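Local coordinates for AztD protein (Citrobacter koseri, PDB 6CMK) that acts as a periplasmic zinc chaperone, a beta propeller that hands one zinc ion directly to the solute-binding protein AztC of the AztABCD transport system, at residues B[63-68]-B[86-91]; B[117-122]-B[145-150]; B[126-131]-B[172-177]; B[160-165]-B[197-202]; B[166-171]-B[182-187]. All blocks are in the same frame, centred on the assembly; numbering follows the deposited sequence.

Contact 1 (B[63-68]-B[86-91]); sequences NVKGPA and AGVVST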
# COMPACT_ATOMS: atom_id res chain seq x y z
N ASN B 63 30.07 8.64 -4.08
CA ASN B 63 31.22 7.80 -4.37
C ASN B 63 31.20 6.61 -3.42
O ASN B 63 31.11 6.77 -2.20
CB ASN B 63 32.52 8.59 -4.24
CG ASN B 63 32.55 9.78 -5.17
OD1 ASN B 63 32.61 9.62 -6.39
ND2 ASN B 63 32.50 10.98 -4.61
N VAL B 64 31.26 5.41 -3.99
CA VAL B 64 31.31 4.19 -3.21
C VAL B 64 32.62 3.49 -3.55
O VAL B 64 33.53 4.12 -4.10
CB VAL B 64 30.06 3.31 -3.47
CG1 VAL B 64 28.81 4.01 -2.95
CG2 VAL B 64 29.89 2.98 -4.95
N LYS B 65 32.73 2.20 -3.24
CA LYS B 65 34.02 1.53 -3.35
C LYS B 65 34.21 0.84 -4.70
O LYS B 65 35.33 0.83 -5.23
CB LYS B 65 34.19 0.53 -2.20
CG LYS B 65 35.53 -0.21 -2.21
CD LYS B 65 35.64 -1.21 -1.05
CE LYS B 65 36.82 -2.16 -1.26
NZ LYS B 65 36.84 -3.29 -0.29
N GLY B 66 33.15 0.25 -5.25
CA GLY B 66 33.22 -0.39 -6.54
C GLY B 66 31.97 -0.13 -7.36
O GLY B 66 30.98 0.40 -6.85
N PRO B 67 31.98 -0.50 -8.64
CA PRO B 67 30.76 -0.39 -9.45
C PRO B 67 29.65 -1.21 -8.82
O PRO B 67 29.87 -2.31 -8.32
CB PRO B 67 31.18 -0.94 -10.81
CG PRO B 67 32.66 -0.87 -10.83
CD PRO B 67 33.11 -1.04 -9.42
N ALA B 68 28.43 -0.66 -8.87
CA ALA B 68 27.32 -1.18 -8.09
C ALA B 68 26.19 -1.71 -8.96
O ALA B 68 25.96 -1.22 -10.07
CB ALA B 68 26.74 -0.10 -7.16
N ALA B 86 33.98 -5.21 -4.69
CA ALA B 86 34.54 -4.44 -3.59
C ALA B 86 34.24 -5.03 -2.22
O ALA B 86 34.77 -4.54 -1.23
CB ALA B 86 34.03 -3.00 -3.65
N GLY B 87 33.39 -6.06 -2.15
CA GLY B 87 33.10 -6.71 -0.89
C GLY B 87 32.21 -5.92 0.05
O GLY B 87 32.32 -6.08 1.27
N VAL B 88 31.33 -5.08 -0.49
CA VAL B 88 30.56 -4.18 0.36
C VAL B 88 29.21 -3.91 -0.28
O VAL B 88 29.07 -3.94 -1.51
CB VAL B 88 31.31 -2.86 0.61
CG1 VAL B 88 31.46 -2.08 -0.69
CG2 VAL B 88 30.62 -2.02 1.68
N VAL B 89 28.22 -3.63 0.55
CA VAL B 89 26.94 -3.10 0.12
C VAL B 89 26.76 -1.77 0.83
O VAL B 89 26.85 -1.71 2.07
CB VAL B 89 25.78 -4.06 0.43
CG1 VAL B 89 24.47 -3.52 -0.14
CG2 VAL B 89 26.07 -5.45 -0.11
N SER B 90 26.55 -0.71 0.07
CA SER B 90 26.31 0.62 0.61
C SER B 90 24.82 0.89 0.61
O SER B 90 24.05 0.26 -0.13
CB SER B 90 27.01 1.71 -0.21
OG SER B 90 28.41 1.53 -0.20
N THR B 91 24.41 1.84 1.44
CA THR B 91 22.99 2.12 1.65
C THR B 91 22.75 3.61 1.52
O THR B 91 23.47 4.42 2.10
CB THR B 91 22.54 1.61 3.01
OG1 THR B 91 23.08 2.44 4.04
CG2 THR B 91 23.06 0.20 3.20

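Contact 2 (B[117-122]-B[145-150]); sequences LELTGK and QILGES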
# COMPACT_ATOMS: atom_id res chain seq x y z
N LEU B 117 25.18 2.71 7.25
CA LEU B 117 25.11 1.26 7.15
C LEU B 117 25.87 0.77 5.94
O LEU B 117 25.56 1.14 4.80
CB LEU B 117 23.66 0.79 7.06
CG LEU B 117 23.54 -0.73 6.83
CD1 LEU B 117 23.92 -1.47 8.10
CD2 LEU B 117 22.15 -1.12 6.44
N GLU B 118 26.85 -0.09 6.19
CA GLU B 118 27.51 -0.89 5.17
C GLU B 118 27.44 -2.35 5.57
O GLU B 118 27.58 -2.68 6.75
CB GLU B 118 28.97 -0.50 4.99
CG GLU B 118 29.23 0.87 4.42
CD GLU B 118 30.71 1.10 4.15
OE1 GLU B 118 31.52 0.27 4.62
OE2 GLU B 118 31.05 2.08 3.47
N LEU B 119 27.22 -3.22 4.60
CA LEU B 119 27.31 -4.66 4.78
C LEU B 119 28.56 -5.14 4.08
O LEU B 119 28.73 -4.89 2.88
CB LEU B 119 26.08 -5.37 4.20
CG LEU B 119 24.72 -4.77 4.57
CD1 LEU B 119 23.62 -5.53 3.85
CD2 LEU B 119 24.54 -4.81 6.07
N THR B 120 29.42 -5.85 4.80
CA THR B 120 30.69 -6.29 4.24
C THR B 120 30.79 -7.81 4.26
O THR B 120 30.30 -8.48 5.17
CB THR B 120 31.87 -5.68 4.98
OG1 THR B 120 31.87 -6.13 6.34
CG2 THR B 120 31.78 -4.17 4.94
N GLY B 121 31.40 -8.33 3.21
CA GLY B 121 31.65 -9.75 3.07
C GLY B 121 32.10 -10.02 1.66
O GLY B 121 32.00 -9.16 0.77
N LYS B 122 32.60 -11.23 1.45
CA LYS B 122 33.17 -11.59 0.16
C LYS B 122 32.07 -11.78 -0.88
O LYS B 122 31.16 -12.59 -0.70
CB LYS B 122 34.02 -12.85 0.30
CG LYS B 122 35.32 -12.59 1.06
CD LYS B 122 35.97 -13.86 1.60
CE LYS B 122 35.62 -14.10 3.07
NZ LYS B 122 36.69 -14.82 3.83
N GLN B 145 23.21 -12.18 5.50
CA GLN B 145 23.01 -11.14 6.51
C GLN B 145 21.57 -10.65 6.44
O GLN B 145 21.11 -10.22 5.39
CB GLN B 145 23.99 -10.00 6.31
CG GLN B 145 25.43 -10.45 6.52
CD GLN B 145 26.44 -9.33 6.37
OE1 GLN B 145 26.13 -8.16 6.55
NE2 GLN B 145 27.67 -9.70 6.06
N ILE B 146 20.87 -10.74 7.57
CA ILE B 146 19.47 -10.33 7.66
C ILE B 146 19.39 -9.11 8.57
O ILE B 146 20.02 -9.06 9.63
CB ILE B 146 18.58 -11.48 8.16
CG1 ILE B 146 18.34 -12.50 7.05
CG2 ILE B 146 17.21 -10.97 8.60
CD1 ILE B 146 19.51 -13.41 6.76
N LEU B 147 18.60 -8.12 8.15
CA LEU B 147 18.47 -6.88 8.90
C LEU B 147 17.13 -6.26 8.55
O LEU B 147 16.30 -6.88 7.87
CB LEU B 147 19.63 -5.94 8.62
CG LEU B 147 19.90 -5.59 7.16
CD1 LEU B 147 20.51 -4.22 7.12
CD2 LEU B 147 20.82 -6.61 6.49
N GLY B 148 16.90 -5.05 9.05
CA GLY B 148 15.63 -4.38 8.85
C GLY B 148 15.81 -2.93 8.45
O GLY B 148 16.73 -2.25 8.90
N GLU B 149 14.89 -2.46 7.60
CA GLU B 149 14.96 -1.12 7.03
C GLU B 149 14.75 -0.03 8.08
O GLU B 149 15.36 1.04 8.00
CB GLU B 149 13.92 -0.95 5.92
CG GLU B 149 13.98 0.43 5.25
CD GLU B 149 12.97 0.62 4.13
OE1 GLU B 149 11.81 0.22 4.30
OE2 GLU B 149 13.35 1.19 3.07
N SER B 150 13.84 -0.25 9.03
CA SER B 150 13.58 0.78 10.03
C SER B 150 14.84 1.08 10.83
O SER B 150 15.19 2.24 11.05
CB SER B 150 12.44 0.34 10.94
OG SER B 150 12.26 1.26 12.01
O HOH W 1 28.23 -6.54 7.38

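Contact 3 (B[126-131]-B[172-177]); sequences HFVERQ and AVPYDN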
# COMPACT_ATOMS: atom_id res chain seq x y z
N HIS B 126 22.94 -11.61 -4.36
CA HIS B 126 21.52 -11.28 -4.46
C HIS B 126 21.01 -10.58 -3.21
O HIS B 126 21.31 -10.97 -2.08
CB HIS B 126 20.70 -12.53 -4.73
CG HIS B 126 20.77 -12.98 -6.16
ND1 HIS B 126 19.71 -12.89 -7.02
CD2 HIS B 126 21.80 -13.49 -6.88
CE1 HIS B 126 20.07 -13.35 -8.21
NE2 HIS B 126 21.34 -13.71 -8.15
N PHE B 127 20.23 -9.53 -3.44
CA PHE B 127 19.60 -8.74 -2.40
C PHE B 127 18.10 -8.96 -2.50
O PHE B 127 17.54 -8.91 -3.60
CB PHE B 127 19.95 -7.26 -2.59
CG PHE B 127 19.16 -6.32 -1.73
CD1 PHE B 127 17.90 -5.88 -2.12
CD2 PHE B 127 19.70 -5.83 -0.54
CE1 PHE B 127 17.19 -5.00 -1.32
CE2 PHE B 127 18.98 -4.94 0.24
CZ PHE B 127 17.73 -4.53 -0.15
N VAL B 128 17.45 -9.23 -1.37
CA VAL B 128 16.00 -9.35 -1.32
C VAL B 128 15.50 -8.54 -0.13
O VAL B 128 15.96 -8.75 1.00
CB VAL B 128 15.52 -10.80 -1.19
CG1 VAL B 128 13.99 -10.84 -1.13
CG2 VAL B 128 16.00 -11.65 -2.35
N GLU B 129 14.54 -7.66 -0.38
CA GLU B 129 13.86 -6.93 0.69
C GLU B 129 12.36 -7.09 0.51
O GLU B 129 11.85 -7.10 -0.61
CB GLU B 129 14.25 -5.46 0.69
CG GLU B 129 13.62 -4.63 1.81
CD GLU B 129 12.24 -4.11 1.45
OE1 GLU B 129 11.93 -4.02 0.24
OE2 GLU B 129 11.49 -3.75 2.38
N ARG B 130 11.65 -7.27 1.63
CA ARG B 130 10.20 -7.26 1.59
C ARG B 130 9.67 -6.86 2.95
O ARG B 130 10.14 -7.35 3.98
CB ARG B 130 9.64 -8.63 1.16
CG ARG B 130 10.25 -9.84 1.87
CD ARG B 130 9.71 -11.15 1.29
NE ARG B 130 8.26 -11.24 1.40
CZ ARG B 130 7.60 -11.54 2.51
NH1 ARG B 130 8.25 -11.81 3.62
NH2 ARG B 130 6.27 -11.58 2.52
N GLN B 131 8.70 -5.95 2.95
CA GLN B 131 8.04 -5.50 4.19
C GLN B 131 9.03 -4.95 5.21
O GLN B 131 8.78 -4.97 6.42
CB GLN B 131 7.22 -6.64 4.80
CG GLN B 131 6.24 -7.24 3.81
CD GLN B 131 5.47 -8.40 4.38
OE1 GLN B 131 5.99 -9.19 5.18
NE2 GLN B 131 4.22 -8.52 3.97
N ALA B 172 18.69 -15.61 -0.43
CA ALA B 172 17.99 -15.69 0.84
C ALA B 172 16.78 -14.78 0.78
O ALA B 172 16.89 -13.63 0.37
CB ALA B 172 18.89 -15.28 2.00
N VAL B 173 15.64 -15.30 1.22
CA VAL B 173 14.39 -14.56 1.21
C VAL B 173 13.96 -14.36 2.66
O VAL B 173 13.81 -15.34 3.40
CB VAL B 173 13.30 -15.29 0.41
CG1 VAL B 173 12.07 -14.41 0.30
CG2 VAL B 173 13.82 -15.67 -0.96
N PRO B 174 13.76 -13.11 3.13
CA PRO B 174 13.48 -12.89 4.55
C PRO B 174 12.00 -12.98 4.90
O PRO B 174 11.16 -12.39 4.20
CB PRO B 174 14.05 -11.49 4.80
CG PRO B 174 13.78 -10.77 3.50
CD PRO B 174 13.91 -11.82 2.41
N TYR B 175 11.69 -13.72 5.95
CA TYR B 175 10.34 -13.90 6.47
C TYR B 175 10.30 -13.52 7.95
O TYR B 175 11.30 -13.14 8.54
CB TYR B 175 9.87 -15.34 6.22
CG TYR B 175 9.55 -15.51 4.76
CD1 TYR B 175 8.36 -15.04 4.25
CD2 TYR B 175 10.48 -16.02 3.87
CE1 TYR B 175 8.06 -15.12 2.93
CE2 TYR B 175 10.19 -16.11 2.53
CZ TYR B 175 8.98 -15.65 2.06
OH TYR B 175 8.67 -15.70 0.72
N ASP B 176 9.11 -13.58 8.54
CA ASP B 176 8.96 -13.29 9.97
C ASP B 176 9.48 -14.47 10.76
O ASP B 176 8.88 -15.55 10.72
CB ASP B 176 7.51 -13.01 10.32
CG ASP B 176 6.95 -11.82 9.59
OD1 ASP B 176 7.71 -10.85 9.37
OD2 ASP B 176 5.74 -11.86 9.25
N ASN B 177 10.60 -14.27 11.45
CA ASN B 177 11.21 -15.27 12.32
C ASN B 177 11.81 -16.44 11.55
O ASN B 177 12.24 -17.43 12.18
CB ASN B 177 10.20 -15.79 13.35
CG ASN B 177 9.57 -14.67 14.15
OD1 ASN B 177 10.27 -13.83 14.71
ND2 ASN B 177 8.24 -14.61 14.17
O HOH W 2 19.41 -12.72 -0.85
O HOH W 3 4.73 -10.04 7.69

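Contact 4 (B[160-165]-B[197-202]); sequences TKVNVV and RVVDLQ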
# COMPACT_ATOMS: atom_id res chain seq x y z
N THR B 160 21.66 -10.10 11.72
CA THR B 160 21.65 -11.52 12.05
C THR B 160 22.33 -12.27 10.91
O THR B 160 21.93 -12.15 9.75
CB THR B 160 20.24 -12.04 12.28
OG1 THR B 160 19.66 -11.34 13.39
CG2 THR B 160 20.26 -13.53 12.59
N LYS B 161 23.38 -13.01 11.23
CA LYS B 161 24.04 -13.86 10.25
C LYS B 161 23.41 -15.25 10.30
O LYS B 161 23.36 -15.89 11.35
CB LYS B 161 25.55 -13.93 10.50
CG LYS B 161 26.26 -12.69 9.97
CD LYS B 161 27.77 -12.78 10.04
CE LYS B 161 28.40 -11.49 9.53
NZ LYS B 161 29.88 -11.58 9.37
N VAL B 162 22.94 -15.71 9.15
CA VAL B 162 22.25 -16.99 9.04
C VAL B 162 23.14 -17.91 8.21
O VAL B 162 23.47 -17.59 7.06
CB VAL B 162 20.86 -16.83 8.40
CG1 VAL B 162 20.23 -18.20 8.15
CG2 VAL B 162 19.98 -15.97 9.30
N ASN B 163 23.52 -19.04 8.78
CA ASN B 163 24.41 -19.96 8.09
C ASN B 163 23.70 -20.59 6.89
O ASN B 163 22.54 -20.99 6.98
CB ASN B 163 24.87 -21.05 9.06
CG ASN B 163 25.90 -21.98 8.44
OD1 ASN B 163 25.55 -22.98 7.83
ND2 ASN B 163 27.18 -21.65 8.61
N VAL B 164 24.41 -20.67 5.77
CA VAL B 164 23.88 -21.24 4.54
C VAL B 164 24.70 -22.46 4.09
O VAL B 164 24.64 -22.85 2.93
CB VAL B 164 23.79 -20.17 3.43
CG1 VAL B 164 22.83 -19.08 3.86
CG2 VAL B 164 25.15 -19.57 3.13
N VAL B 165 25.46 -23.04 5.03
CA VAL B 165 26.10 -24.35 4.95
C VAL B 165 27.43 -24.23 4.22
O VAL B 165 28.48 -24.61 4.75
CB VAL B 165 25.19 -25.40 4.28
CG1 VAL B 165 25.95 -26.71 4.07
CG2 VAL B 165 23.97 -25.67 5.15
N ARG B 197 15.31 -24.21 1.29
CA ARG B 197 14.74 -24.69 2.53
C ARG B 197 14.39 -23.53 3.45
O ARG B 197 14.97 -22.45 3.38
CB ARG B 197 15.69 -25.65 3.27
CG ARG B 197 17.01 -25.03 3.72
CD ARG B 197 17.75 -25.97 4.67
NE ARG B 197 18.13 -27.23 4.04
CZ ARG B 197 19.37 -27.57 3.67
NH1 ARG B 197 20.39 -26.75 3.86
NH2 ARG B 197 19.59 -28.75 3.11
N VAL B 198 13.43 -23.79 4.33
CA VAL B 198 13.11 -22.87 5.41
C VAL B 198 14.12 -23.08 6.53
O VAL B 198 14.43 -24.22 6.89
CB VAL B 198 11.67 -23.11 5.91
CG1 VAL B 198 11.35 -22.18 7.08
CG2 VAL B 198 10.66 -22.93 4.78
N VAL B 199 14.64 -21.99 7.08
CA VAL B 199 15.43 -22.03 8.31
C VAL B 199 14.87 -21.01 9.28
O VAL B 199 14.28 -20.00 8.87
CB VAL B 199 16.94 -21.78 8.05
CG1 VAL B 199 17.51 -22.84 7.12
CG2 VAL B 199 17.18 -20.37 7.50
N ASP B 200 15.03 -21.27 10.58
CA ASP B 200 14.75 -20.22 11.55
C ASP B 200 15.95 -19.28 11.59
O ASP B 200 16.92 -19.45 10.83
CB ASP B 200 14.37 -20.80 12.91
CG ASP B 200 15.51 -21.51 13.61
OD1 ASP B 200 16.68 -21.25 13.28
OD2 ASP B 200 15.21 -22.34 14.50
N LEU B 201 15.90 -18.25 12.43
CA LEU B 201 16.95 -17.24 12.33
C LEU B 201 18.19 -17.62 13.11
O LEU B 201 19.17 -16.87 13.10
CB LEU B 201 16.42 -15.87 12.77
CG LEU B 201 15.30 -15.32 11.87
CD1 LEU B 201 14.79 -14.01 12.43
CD2 LEU B 201 15.76 -15.13 10.43
N GLN B 202 18.18 -18.78 13.78
CA GLN B 202 19.40 -19.43 14.24
C GLN B 202 19.96 -20.38 13.19
O GLN B 202 20.96 -21.06 13.46
CB GLN B 202 19.14 -20.18 15.54
CG GLN B 202 18.49 -19.36 16.63
CD GLN B 202 18.45 -20.08 17.96
OE1 GLN B 202 19.41 -20.76 18.33
NE2 GLN B 202 17.35 -19.95 18.68
O HOH W 4 21.64 -17.56 12.79
O HOH W 5 23.04 -19.69 11.60

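Contact 5 (B[166-171]-B[182-187]); sequences APHHGV and SIPNPD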
# COMPACT_ATOMS: atom_id res chain seq x y z
N ALA B 166 27.41 -23.72 2.99
CA ALA B 166 28.64 -23.58 2.23
C ALA B 166 28.51 -22.38 1.31
O ALA B 166 27.41 -22.13 0.78
CB ALA B 166 28.97 -24.82 1.41
N PRO B 167 29.58 -21.62 1.10
CA PRO B 167 29.52 -20.51 0.14
C PRO B 167 29.08 -20.98 -1.23
O PRO B 167 29.63 -21.93 -1.79
CB PRO B 167 30.96 -19.98 0.13
CG PRO B 167 31.53 -20.39 1.43
CD PRO B 167 30.89 -21.69 1.78
N HIS B 168 28.07 -20.31 -1.78
CA HIS B 168 27.64 -20.59 -3.15
C HIS B 168 26.92 -19.36 -3.67
O HIS B 168 26.63 -18.42 -2.92
CB HIS B 168 26.76 -21.84 -3.23
CG HIS B 168 25.46 -21.74 -2.50
ND1 HIS B 168 25.35 -21.91 -1.13
CD2 HIS B 168 24.20 -21.53 -2.95
CE1 HIS B 168 24.09 -21.80 -0.77
NE2 HIS B 168 23.37 -21.56 -1.85
N HIS B 169 26.66 -19.36 -4.98
CA HIS B 169 25.86 -18.31 -5.60
C HIS B 169 24.40 -18.63 -5.34
O HIS B 169 23.77 -19.39 -6.08
CB HIS B 169 26.12 -18.19 -7.09
CG HIS B 169 25.40 -17.04 -7.72
ND1 HIS B 169 25.70 -15.73 -7.44
CD2 HIS B 169 24.36 -17.01 -8.59
CE1 HIS B 169 24.89 -14.94 -8.12
NE2 HIS B 169 24.07 -15.69 -8.82
N GLY B 170 23.85 -18.03 -4.29
CA GLY B 170 22.53 -18.38 -3.85
C GLY B 170 21.64 -17.18 -3.61
O GLY B 170 21.89 -16.08 -4.11
N VAL B 171 20.58 -17.41 -2.84
CA VAL B 171 19.62 -16.36 -2.53
C VAL B 171 18.98 -16.67 -1.18
O VAL B 171 18.76 -17.83 -0.83
CB VAL B 171 18.56 -16.24 -3.65
CG1 VAL B 171 17.87 -17.57 -3.88
CG2 VAL B 171 17.55 -15.14 -3.33
N SER B 182 18.77 -20.92 -0.32
CA SER B 182 19.13 -21.93 -1.29
C SER B 182 20.09 -22.93 -0.66
O SER B 182 20.82 -22.62 0.29
CB SER B 182 19.77 -21.26 -2.50
OG SER B 182 20.85 -20.45 -2.10
N ILE B 183 20.08 -24.14 -1.20
CA ILE B 183 20.84 -25.27 -0.69
C ILE B 183 22.04 -25.47 -1.61
O ILE B 183 21.85 -25.63 -2.82
CB ILE B 183 19.98 -26.54 -0.65
CG1 ILE B 183 18.78 -26.34 0.29
CG2 ILE B 183 20.81 -27.75 -0.25
CD1 ILE B 183 17.69 -27.37 0.08
N PRO B 184 23.28 -25.45 -1.11
CA PRO B 184 24.42 -25.64 -2.02
C PRO B 184 24.44 -27.06 -2.57
O PRO B 184 23.99 -28.01 -1.92
CB PRO B 184 25.64 -25.38 -1.13
CG PRO B 184 25.16 -25.72 0.26
CD PRO B 184 23.71 -25.30 0.29
N ASN B 185 24.97 -27.19 -3.78
CA ASN B 185 25.18 -28.50 -4.37
C ASN B 185 26.13 -29.28 -3.48
O ASN B 185 27.25 -28.81 -3.22
CB ASN B 185 25.73 -28.36 -5.78
CG ASN B 185 25.96 -29.70 -6.45
OD1 ASN B 185 26.61 -30.58 -5.90
ND2 ASN B 185 25.42 -29.85 -7.66
N PRO B 186 25.74 -30.45 -2.97
CA PRO B 186 26.56 -31.12 -1.94
C PRO B 186 27.84 -31.73 -2.47
O PRO B 186 28.69 -32.11 -1.65
CB PRO B 186 25.61 -32.19 -1.39
CG PRO B 186 24.64 -32.44 -2.48
CD PRO B 186 24.43 -31.10 -3.15
N ASP B 187 28.01 -31.84 -3.78
CA ASP B 187 29.21 -32.43 -4.36
C ASP B 187 30.19 -31.40 -4.89
O ASP B 187 31.39 -31.67 -4.95
CB ASP B 187 28.83 -33.39 -5.49
CG ASP B 187 27.88 -34.48 -5.04
OD1 ASP B 187 28.12 -35.07 -3.97
OD2 ASP B 187 26.89 -34.74 -5.75

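Contact 1 (B[63-68]-B[86-91])
The ammonium of K65 bonds to the backbone carbonyl of A86, NZ to O at 2.6 Å, the one hydrogen bond between residues 63-68 and 86-91. NZ comes in at a C=O...N angle of 146°, tilted modestly out of the carbonyl plane. An almost fully extended chain carries it there: CG stands anti to the backbone N (chi1 -179°) and the later torsions stay close to trans, which lays the methylenes over the A86 methyl. That packing is tight, with K65 CG 3.5 Å from A86 CB, and K65 CB also meets V88 CG1 at 4.1 Å. The lysine thus spends its aliphatic length on apolar contact and its charge on a main-chain oxygen at the protein surface. G66 runs close by, its N 3.7 Å from A86 CB. Deeper in, V64 CG1 rests 3.7 Å from S90 OG, a hydroxyl whose hydrogen bond is with the amide of Q83. The other end of that Q83 amide accepts from the backbone N of both K65 and G66, so one glutamine ties the two segments together. A G1 beta bulge at G87 and V88, opposite Q83, opens strand 88-100. The contact therefore packs the loop between strands 58-63 and 69-72, which joins two successive propeller sheets, against the 78-83/88-100 hairpin, with strand 113-120 along the other edge of strand 88-100.

Contact 2 (B[117-122]-B[145-150])
L117 and L147 meet end to end, CD2 of L117 touching CD1 of L147 at 3.6 Å, while L119 passes L147 at a slant with its CD1 4.0 Å from L147 CD2. L147 offers CD1 to L117 and CD2 to L119; its CG is held between the backbone N and the carbonyl carbon (chi1 55°), directed at strand 117-120. L119 and Q145 run alongside each other, pointing opposite ways, so that Q145 OE1 lies 3.6 Å from L119 CB. The extended Q145 chain then brings its amide to the backbone of T120. There NE2 donates to T120 O at 3.0 Å with an N-H...O angle of 149°; the oxygen lies close to the plane of the glutamine amide, but the nitrogen stands well above the carbonyl plane of T120. A water links the other end of the amide, donating to Q145 OE1 and accepting from T120 N at 2.9 Å. Both ends of this buried amide are thereby satisfied and its flip is fixed by T120. Segments 117-120 and 145-148 run nearly antiparallel, 167° apart, yet their axes are 9.7 Å from each other, which is face packing between two propeller sheets, not strand pairing. Strand 113-120 pairs with strand 88-100 on its own sheet; strand 143-148 lies between 133-138 and 160-163, with F138, I159 and V152 of helix 149-153 helping to close the leucine cluster.

Contact 3 (B[126-131]-B[172-177])
V128 and R130 of strand 126-130 pack on P174 and Y175 across two neighbouring sheets of the beta propeller, the strands running almost parallel at 14°. Nearest is the guanidinium of R130: NH1 donates to P174 O at 3.0 Å, with the oxygen near the guanidinium plane and the donor in the carbonyl plane. Y175 CE1 lies over one face of the same group, 3.4 Å above it and offset toward the rim, the two planes 33° apart. A bend at chi3 (-59°) swings the arginine head alongside residues 174-175, onto Y175. Next to it V128 CG1 meets P174 CD at 3.7 Å, and its other methyl lies against A172 O. F225 of strand 224-228 packs on V128, V173 and Y175, continuing the buried layer. Near the start of the strand, H126 directs its ring away from this packing to bind zinc with H169 and H216, the first high-affinity site. A water bridges the backbones nearby, taking a bond from A172 N and lying within donating distance of H126 O. At the far end Q131 and D176, both also partnered by K133, approach a second water, which lies 2.9 Å from Q131 OE1 and 2.6 Å from D176 OD2.

Contact 4 (B[160-165]-B[197-202])
V162 and V199 meet tip to tip, CG1 of V162 at 3.8 Å from CG2 of V199. V162 stands with CG1 anti to its backbone nitrogen (chi1 174°), which sends one methyl to V199 and turns CG2 toward L201, whose CD2 is 4.4 Å away. V199 answers with CG2 set between its own backbone N and carbonyl carbon. T160 turns its methyl, not its hydroxyl, inward, so CG2 rests 3.6 Å from L201 O. The same carbonyl receives a 2.6 Å bond from a water that also donates to K161 O, bridging the two backbones; a second water accepts from N163 N and donates weakly to Q202 O. At the other end V165 CG2 meets the edge of the R197 guanidinium at NH1, the two side chains set roughly perpendicular. The R197 chain bends at chi3, and its NE forms a salt bridge with D209. N163 OD1 accepts from V165 N at 2.8 Å, an Asx turn that shapes the chain as it leaves the strand. The packing joins two propeller sheets far from the zinc sites: strand 160-163 is the outermost strand of its sheet, beside 143-148, while 195-200 lies next to 178-183 in the following sheet.

Contact 5 (B[166-171]-B[182-187])
P184 covers one face of the H168 imidazole, its CA 3.9 Å above the ring centre and its CB 3.5 Å from H168 ND1. At the ring edges both nitrogens are engaged. ND1 donates to A166 O at 2.8 Å, nearly straight at 168°, with the oxygen in the ring plane; NE2 and S182 OG share a hydrogen bond of 2.8 Å in which either could be the donor. These two bonds fix how the ring is rotated. S182 OG also accepts from V171 N at 3.1 Å, and S182 N in turn donates to V171 O, so the serine closes a small ring of bonds with that residue. Its hydroxyl lies between the backbone N and carbonyl carbon (chi1 55°), directed at both V171 N and H168 NE2. G170 fits tightly here, CA 3.2 Å from S182 OG. Beyond H168 the chain turns H169 the other way, to bind zinc with H126 and H216, while D139 holds its ND1. W137 meets the H168 ring edge to face and bonds to H168 O. The contact fastens the zinc-binding loop between strands 160-163 and 172-174 to the end of strand 178-183, which pairs with 172-174 and 195-200.

Contacts 2, 3 and 5 are buried, while contacts 1 and 4 are partly open at the surface. Contacts 2, 3 and 4 each pack a strand of one propeller sheet on the next, and strands 124-130, 143-148 and 160-163 of a single sheet link all three. Contact 1 adjoins contact 2 through paired strands 88-100 and 113-120, and contact 5 adjoins contact 4 through 178-183 and 195-200. Their chemistry differs: a lysine on a carbonyl in contact 1; leucines and an amide in contact 2; an arginine bonded to a carbonyl, with a tyrosine over its guanidinium, in contact 3; valines and waters in contact 4; a bonded histidine in contact 5. Only contacts 3 and 5 include zinc ligands.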